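ESAT-6-like protein MAB_3113 (Mycobacterium abscessus, PDB 4I0X) is of unknown function but, as a WXG100-family ESAT-6-like protein, forms the EsxEF complex with its partner MAB_3112 and is probably secreted. Local coordinates at residues N33-Q36 and L37-R40; Q42-Q46 and S47-A51; S59-H62 and K63-D67. The protein carries 4 engineered substitutions. One frame throughout, in Å; residues are numbered along the deposited sequence.

Contact 1. Residues N33-Q36 and L37-R40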
loop_
_atom_site.group_PDB
_atom_site.type_symbol
_atom_site.label_atom_id
_atom_site.label_comp_id
_atom_site.label_asym_id
_atom_site.label_seq_id
_atom_site.Cartn_x
_atom_site.Cartn_y
_atom_site.Cartn_z
ATOM N N ASN B 33 4.260 6.860 4.672
ATOM C CA ASN B 33 3.660 8.068 4.108
ATOM C C ASN B 33 2.201 8.293 4.456
ATOM O O ASN B 33 1.763 9.449 4.575
ATOM C CB ASN B 33 3.876 8.118 2.606
ATOM C CG ASN B 33 5.284 8.478 2.267
ATOM O OD1 ASN B 33 5.699 9.659 2.375
ATOM N ND2 ASN B 33 6.058 7.478 1.899
ATOM N N LEU B 34 1.457 7.199 4.613
ATOM C CA LEU B 34 0.114 7.260 5.175
ATOM C C LEU B 34 0.178 7.804 6.604
ATOM O O LEU B 34 -0.661 8.580 7.001
ATOM C CB LEU B 34 -0.550 5.881 5.182
ATOM C CG LEU B 34 -0.964 5.257 3.858
ATOM C CD1 LEU B 34 -1.600 3.886 4.042
ATOM C CD2 LEU B 34 -1.931 6.154 3.079
ATOM N N ASP B 35 1.196 7.400 7.374
ATOM C CA ASP B 35 1.412 7.929 8.713
ATOM C C ASP B 35 1.595 9.444 8.706
ATOM O O ASP B 35 1.085 10.160 9.586
ATOM C CB ASP B 35 2.662 7.282 9.350
ATOM C CG ASP B 35 2.387 5.923 9.950
ATOM O OD1 ASP B 35 1.327 5.326 9.654
ATOM O OD2 ASP B 35 3.251 5.440 10.723
ATOM N N GLN B 36 2.358 9.936 7.731
ATOM C CA GLN B 36 2.647 11.368 7.663
ATOM C C GLN B 36 1.369 12.132 7.286
ATOM O O GLN B 36 1.053 13.189 7.840
ATOM C CB GLN B 36 3.784 11.630 6.660
ATOM C CG GLN B 36 4.074 13.085 6.513
ATOM C CD GLN B 36 5.269 13.408 5.606
ATOM O OE1 GLN B 36 6.097 12.546 5.274
ATOM N NE2 GLN B 36 5.351 14.680 5.202
ATOM N N LEU B 37 0.631 11.572 6.344
ATOM C CA LEU B 37 -0.637 12.138 5.895
ATOM C C LEU B 37 -1.656 12.179 7.033
ATOM O O LEU B 37 -2.277 13.216 7.275
ATOM C CB LEU B 37 -1.177 11.304 4.736
ATOM C CG LEU B 37 -2.515 11.714 4.130
ATOM C CD1 LEU B 37 -2.531 13.195 3.880
ATOM C CD2 LEU B 37 -2.739 10.934 2.839
ATOM N N GLU B 38 -1.818 11.055 7.736
ATOM C CA GLU B 38 -2.783 10.971 8.837
ATOM C C GLU B 38 -2.430 11.976 9.924
ATOM O O GLU B 38 -3.312 12.649 10.464
ATOM C CB GLU B 38 -2.822 9.564 9.449
ATOM C CG GLU B 38 -3.317 8.478 8.540
ATOM C CD GLU B 38 -3.155 7.046 9.112
ATOM O OE1 GLU B 38 -2.580 6.885 10.212
ATOM O OE2 GLU B 38 -3.587 6.079 8.431
ATOM N N SER B 39 -1.142 12.070 10.245
ATOM C CA SER B 39 -0.673 12.967 11.277
ATOM C C SER B 39 -0.999 14.439 10.950
ATOM O O SER B 39 -1.442 15.200 11.825
ATOM C CB SER B 39 0.838 12.737 11.485
ATOM O OG SER B 39 1.461 13.809 12.155
ATOM N N ARG B 40 -0.784 14.855 9.707
ATOM C CA ARG B 40 -1.044 16.252 9.338
ATOM C C ARG B 40 -2.531 16.516 9.195
ATOM O O ARG B 40 -3.025 17.573 9.604
ATOM C CB ARG B 40 -0.290 16.635 8.064
ATOM C CG ARG B 40 1.187 16.553 8.247
ATOM C CD ARG B 40 1.876 16.506 6.927
ATOM N NE ARG B 40 1.751 17.786 6.244
ATOM C CZ ARG B 40 2.254 18.035 5.041
ATOM N NH1 ARG B 40 2.921 17.083 4.397
ATOM N NH2 ARG B 40 2.076 19.227 4.483
#
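Four successive i to i+4 bonds, from the amides of Leu-37, Glu-38, Ser-39 and Arg-40 to the carbonyls of Asn-33, Leu-34, Asp-35 and Gln-36, make this an unbroken piece of alpha helix; the shortest joins Glu-38 N to Leu-34 O at 2.8 Å. The side chains then sort themselves by the face of the helix they leave from. On one side Gln-36 and Arg-40, one turn apart, lie alongside each other and point the same way. Gln-36 runs out extended, with CG anti to the backbone N (chi1 178°), while Arg-40 bends at chi3 (69°). Its CG passes 3.4 Å from Gln-36 O, and its guanidinium NH1 comes to 3.5 Å from Gln-36 NE2. The amide and guanidinium planes differ by 29°. Both of these nitrogens are donors, so this is packing, and the charge of Arg-40 is met elsewhere: its NH2 forms a salt bridge with Glu-4 of the MAB_3112 chain. On another side Glu-38 lays its CG against the carbonyl of Leu-34, 3.1 Å from the O, and carries its carboxylate out along an extended chain. There Glu-38 OE1 lies 4.2 Å from OD1 of Asp-35, which might slightly raise the proton affinity of Asp-35; for Glu-38 the bond from Trp-65 NE1 to OE2 would probably offset this. Leu-37 sets its CB 3.5 Å from Asn-33 O. The segment thus sits on helix 11-47 with two neighbours: Leu-34 and Leu-37 are buried against Trp-65 of helix 52-87, while Leu-37 also meets Leu-63 of the MAB_3112 chain, and Asn-33, Gln-36 and Arg-40 pack on Phe-11 of that chain.

Contact 2. Residues Q42-Q46 and S47-A51. Engineered in segment 47-51: Ala-51 (natural residue Thr).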
loop_
_atom_site.group_PDB
_atom_site.type_symbol
_atom_site.label_atom_id
_atom_site.label_comp_id
_atom_site.label_asym_id
_atom_site.label_seq_id
_atom_site.Cartn_x
_atom_site.Cartn_y
_atom_site.Cartn_z
ATOM N N GLN B 42 -5.006 14.801 10.727
ATOM C CA GLN B 42 -5.694 14.650 11.998
ATOM C C GLN B 42 -5.542 15.906 12.838
ATOM O O GLN B 42 -6.448 16.251 13.599
ATOM C CB GLN B 42 -5.227 13.396 12.769
ATOM C CG GLN B 42 -6.209 12.224 12.647
ATOM C CD GLN B 42 -5.560 10.906 12.203
ATOM O OE1 GLN B 42 -5.736 10.458 11.049
ATOM N NE2 GLN B 42 -4.825 10.268 13.124
ATOM N N LYS B 43 -4.424 16.611 12.699
ATOM C CA LYS B 43 -4.327 17.926 13.337
ATOM C C LYS B 43 -5.493 18.800 12.894
ATOM O O LYS B 43 -6.088 19.521 13.723
ATOM C CB LYS B 43 -2.998 18.616 13.050
ATOM C CG LYS B 43 -1.811 17.916 13.703
ATOM C CD LYS B 43 -0.493 18.652 13.479
ATOM C CE LYS B 43 0.693 17.846 14.013
ATOM N NZ LYS B 43 0.711 17.752 15.504
ATOM N N LEU B 44 -5.845 18.749 11.612
ATOM C CA LEU B 44 -6.885 19.653 11.109
ATOM C C LEU B 44 -8.265 19.294 11.660
ATOM O O LEU B 44 -9.076 20.163 11.924
ATOM C CB LEU B 44 -6.905 19.667 9.576
ATOM C CG LEU B 44 -5.573 20.113 8.956
ATOM C CD1 LEU B 44 -5.701 20.335 7.459
ATOM C CD2 LEU B 44 -5.061 21.372 9.650
ATOM N N VAL B 45 -8.541 18.006 11.830
ATOM C CA VAL B 45 -9.802 17.610 12.428
ATOM C C VAL B 45 -9.782 18.004 13.895
ATOM O O VAL B 45 -10.774 18.496 14.433
ATOM C CB VAL B 45 -10.075 16.084 12.261
ATOM C CG1 VAL B 45 -11.354 15.713 12.932
ATOM C CG2 VAL B 45 -10.173 15.717 10.772
ATOM N N GLN B 46 -8.644 17.799 14.542
ATOM C CA GLN B 46 -8.496 18.129 15.953
ATOM C C GLN B 46 -8.747 19.620 16.185
ATOM O O GLN B 46 -9.465 20.002 17.123
ATOM C CB GLN B 46 -7.093 17.751 16.428
ATOM C CG GLN B 46 -6.771 18.230 17.837
ATOM C CD GLN B 46 -5.275 18.230 18.153
ATOM O OE1 GLN B 46 -4.431 18.095 17.258
ATOM N NE2 GLN B 46 -4.943 18.397 19.437
ATOM N N SER B 47 -8.181 20.468 15.325
ATOM C CA SER B 47 -8.309 21.912 15.522
ATOM C C SER B 47 -9.732 22.399 15.241
ATOM O O SER B 47 -10.084 23.503 15.612
ATOM C CB SER B 47 -7.324 22.667 14.628
ATOM O OG SER B 47 -7.633 22.487 13.247
ATOM N N GLY B 48 -10.528 21.585 14.553
ATOM C CA GLY B 48 -11.851 21.989 14.120
ATOM C C GLY B 48 -11.906 22.643 12.756
ATOM O O GLY B 48 -12.981 23.008 12.282
ATOM N N GLN B 49 -10.756 22.820 12.120
ATOM C CA GLN B 49 -10.732 23.425 10.808
ATOM C C GLN B 49 -11.442 22.507 9.842
ATOM O O GLN B 49 -12.012 22.980 8.863
ATOM C CB GLN B 49 -9.308 23.690 10.324
ATOM C CG GLN B 49 -9.264 24.293 8.898
ATOM C CD GLN B 49 -7.850 24.592 8.432
ATOM O OE1 GLN B 49 -7.005 25.004 9.228
ATOM N NE2 GLN B 49 -7.582 24.373 7.144
ATOM N N TRP B 50 -11.386 21.196 10.100
ATOM C CA TRP B 50 -12.138 20.234 9.301
ATOM C C TRP B 50 -13.229 19.655 10.176
ATOM O O TRP B 50 -12.962 18.846 11.069
ATOM C CB TRP B 50 -11.286 19.070 8.802
ATOM C CG TRP B 50 -10.297 19.391 7.739
ATOM C CD1 TRP B 50 -10.005 20.622 7.219
ATOM C CD2 TRP B 50 -9.470 18.459 7.059
ATOM N NE1 TRP B 50 -9.035 20.503 6.256
ATOM C CE2 TRP B 50 -8.686 19.183 6.144
ATOM C CE3 TRP B 50 -9.305 17.081 7.138
ATOM C CZ2 TRP B 50 -7.751 18.567 5.321
ATOM C CZ3 TRP B 50 -8.378 16.479 6.322
ATOM C CH2 TRP B 50 -7.611 17.214 5.430
ATOM N N ALA B 51 -14.453 20.044 9.879
ATOM C CA ALA B 51 -15.630 19.623 10.636
ATOM C C ALA B 51 -16.710 19.250 9.629
ATOM O O ALA B 51 -16.556 19.505 8.423
ATOM C CB ALA B 51 -16.109 20.747 11.533
#
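Leu-44 and Trp-50 form the tight part of this helix end. CB of Leu-44 stands over one face of the indole, 3.7 Å from the centroid of its five-membered ring and 7° off the normal, a CH-pi contact. With CG of Leu-44 anti to its carbonyl carbon (chi1 -59°), CD1 reaches along that face toward the rim, 3.4 Å from CZ2 of Trp-50. Val-45 CG2 adds a looser touch, 4.0 Å from CE3 of Trp-50. The backbone fixes the pairing: Trp-50 N donates to Leu-44 O at 3.1 Å, approaching from above the carbonyl plane. Phe-77 of the MAB_3112 chain also meets the indole, edge-to-face; Gln-49 packs on Val-5 of that chain and makes a weak hydrogen bond from NE2 to Phe-77 O.

The solvent side, Ser-47 and Gly-48, is looser. Ser-47 N closes the last regular turn onto Lys-43 O at 2.8 Å, and Gly-48 N turns to Val-45 O at 3.1 Å. Gly-48 has a positive phi of 90°, where a side chain would jam against the preceding carbonyl. Such a turn between two long helices, with Trp-50 opening the Trp-X-Gly signature (X here the engineered Ala-51), is the hallmark of the WXG100 helical hairpin.

Contact 3. Residues S59-H62 and K63-D67. Engineered in segment 59-62: Gln-60 (natural residue Glu).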
loop_
_atom_site.group_PDB
_atom_site.type_symbol
_atom_site.label_atom_id
_atom_site.label_comp_id
_atom_site.label_asym_id
_atom_site.label_seq_id
_atom_site.Cartn_x
_atom_site.Cartn_y
_atom_site.Cartn_z
ATOM N N SER B 59 -12.580 11.055 7.014
ATOM C CA SER B 59 -12.807 9.879 7.793
ATOM C C SER B 59 -13.027 8.658 6.843
ATOM O O SER B 59 -12.516 7.572 7.086
ATOM C CB SER B 59 -13.964 10.121 8.766
ATOM O OG SER B 59 -14.240 8.973 9.503
ATOM N N GLN B 60 -13.760 8.872 5.757
ATOM C CA GLN B 60 -14.082 7.798 4.822
ATOM C C GLN B 60 -12.836 7.287 4.134
ATOM O O GLN B 60 -12.640 6.091 4.045
ATOM C CB GLN B 60 -15.054 8.307 3.755
ATOM C CG GLN B 60 -15.969 7.263 3.185
ATOM C CD GLN B 60 -17.306 7.204 3.919
ATOM O OE1 GLN B 60 -17.914 8.236 4.225
ATOM N NE2 GLN B 60 -17.771 5.995 4.193
ATOM N N ALA B 61 -12.014 8.207 3.622
ATOM C CA ALA B 61 -10.795 7.849 2.915
ATOM C C ALA B 61 -9.861 7.152 3.889
ATOM O O ALA B 61 -9.293 6.138 3.561
ATOM C CB ALA B 61 -10.146 9.064 2.339
ATOM N N HIS B 62 -9.756 7.687 5.103
ATOM C CA HIS B 62 -8.886 7.120 6.114
ATOM C C HIS B 62 -9.293 5.681 6.530
ATOM O O HIS B 62 -8.451 4.807 6.720
ATOM C CB HIS B 62 -8.850 8.037 7.331
ATOM C CG HIS B 62 -8.188 7.422 8.519
ATOM N ND1 HIS B 62 -8.886 6.723 9.483
ATOM C CD2 HIS B 62 -6.885 7.358 8.879
ATOM C CE1 HIS B 62 -8.042 6.268 10.395
ATOM N NE2 HIS B 62 -6.821 6.640 10.051
ATOM N N LYS B 63 -10.583 5.457 6.654
ATOM C CA LYS B 63 -11.095 4.144 6.912
ATOM C C LYS B 63 -10.653 3.218 5.776
ATOM O O LYS B 63 -10.178 2.143 6.024
ATOM C CB LYS B 63 -12.612 4.177 7.079
ATOM C CG LYS B 63 -13.249 2.797 7.364
ATOM C CD LYS B 63 -12.604 2.095 8.569
ATOM C CE LYS B 63 -13.455 0.902 9.069
ATOM N NZ LYS B 63 -14.787 1.366 9.623
ATOM N N GLU B 64 -10.775 3.659 4.529
ATOM C CA GLU B 64 -10.456 2.781 3.412
ATOM C C GLU B 64 -8.981 2.445 3.401
ATOM O O GLU B 64 -8.601 1.278 3.252
ATOM C CB GLU B 64 -10.870 3.395 2.072
ATOM C CG GLU B 64 -12.341 3.484 1.905
ATOM C CD GLU B 64 -12.756 4.456 0.825
ATOM O OE1 GLU B 64 -13.961 4.820 0.776
ATOM O OE2 GLU B 64 -11.879 4.846 0.022
ATOM N N TRP B 65 -8.122 3.436 3.580
ATOM C CA TRP B 65 -6.722 3.109 3.456
ATOM C C TRP B 65 -6.146 2.354 4.630
ATOM O O TRP B 65 -5.173 1.637 4.464
ATOM C CB TRP B 65 -5.867 4.308 3.083
ATOM C CG TRP B 65 -5.602 5.365 4.075
ATOM C CD1 TRP B 65 -5.026 5.247 5.279
ATOM C CD2 TRP B 65 -5.839 6.758 3.867
ATOM N NE1 TRP B 65 -4.892 6.495 5.862
ATOM C CE2 TRP B 65 -5.394 7.433 5.004
ATOM C CE3 TRP B 65 -6.407 7.494 2.818
ATOM C CZ2 TRP B 65 -5.501 8.811 5.139
ATOM C CZ3 TRP B 65 -6.517 8.849 2.956
ATOM C CH2 TRP B 65 -6.058 9.498 4.102
ATOM N N MET B 66 -6.767 2.510 5.797
ATOM C CA MET B 66 -6.368 1.813 6.998
ATOM C C MET B 66 -6.723 0.338 6.845
ATOM O O MET B 66 -5.923 -0.528 7.142
ATOM C CB MET B 66 -7.101 2.391 8.215
ATOM C CG MET B 66 -6.716 1.788 9.548
ATOM S SD MET B 66 -7.539 2.645 10.917
ATOM C CE MET B 66 -9.170 1.891 10.839
ATOM N N ASP B 67 -7.938 0.048 6.418
ATOM C CA ASP B 67 -8.310 -1.339 6.248
ATOM C C ASP B 67 -7.472 -1.927 5.139
ATOM O O ASP B 67 -7.032 -3.084 5.230
ATOM C CB ASP B 67 -9.799 -1.482 5.939
ATOM C CG ASP B 67 -10.681 -1.174 7.142
ATOM O OD1 ASP B 67 -10.166 -1.237 8.284
ATOM O OD2 ASP B 67 -11.879 -0.860 6.938
#
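Backbone hydrogen bonds come first: the amides of Lys-63, Glu-64, Trp-65 and Met-66 bond to the carbonyls of Ser-59, Gln-60, Ala-61 and His-62, and the Trp-65 N to Ala-61 O bond, at 2.9 Å, is the one lying nearly along the C=O axis. Next are the contacts with aromatic rings. Trp-65 takes a chi1 of 72°, uncommon within a helix, its CG lying between the backbone N and the carbonyl carbon, and this folds the indole back over the preceding turn. CA of His-62 then lies above the centre of the six-membered ring, 3.8 Å from its centroid, in a CH-pi contact, and Ala-61 O sits over the same face nearer the rim. This turn belongs to the second long helix of the WXG100 hairpin, and the buried indole also packs on Ala-62 of the MAB_3112 chain. The imidazole of His-62 stands at 76° to the indole, with CD2 3.7 Å from Trp-65 NE1; that is packing, since NE1 is hydrogen-bonded to Glu-38 OE2 of helix 11-47. SD of Met-66, its chain bent at chi3, approaches His-62 CE1 to 3.7 Å, obliquely to the ring. Of aliphatic contacts, CB of Ala-61 is 3.7 Å from Trp-65 CZ3, and Glu-64 lies along the turn, its CG 3.4 Å from the backbone O of Gln-60, while its OE1 nears CG of Gln-60, an engineered residue.

How the contacts relate
The three contacts follow one another along the two-helix hairpin. Contacts 1 and 2 share helix 11-47, their centres about 14 Å apart; contact 2 includes the turn, and contact 3 lies on the returning helix 52-87. Contacts 1 and 3 face each other, centres about 12 Å apart, and meet directly: Glu-38 OE2 is 2.9 Å from Trp-65 NE1, a probable hydrogen bond, and the same Glu-38 OE2 packs 3.6 Å from His-62 CD2. Contact 2 barely reaches contact 3, centres about 16 Å apart, through Gln-42 OE1 and His-62 CD2 at 4.0 Å. Residues of all three contacts also touch the MAB_3112 chain.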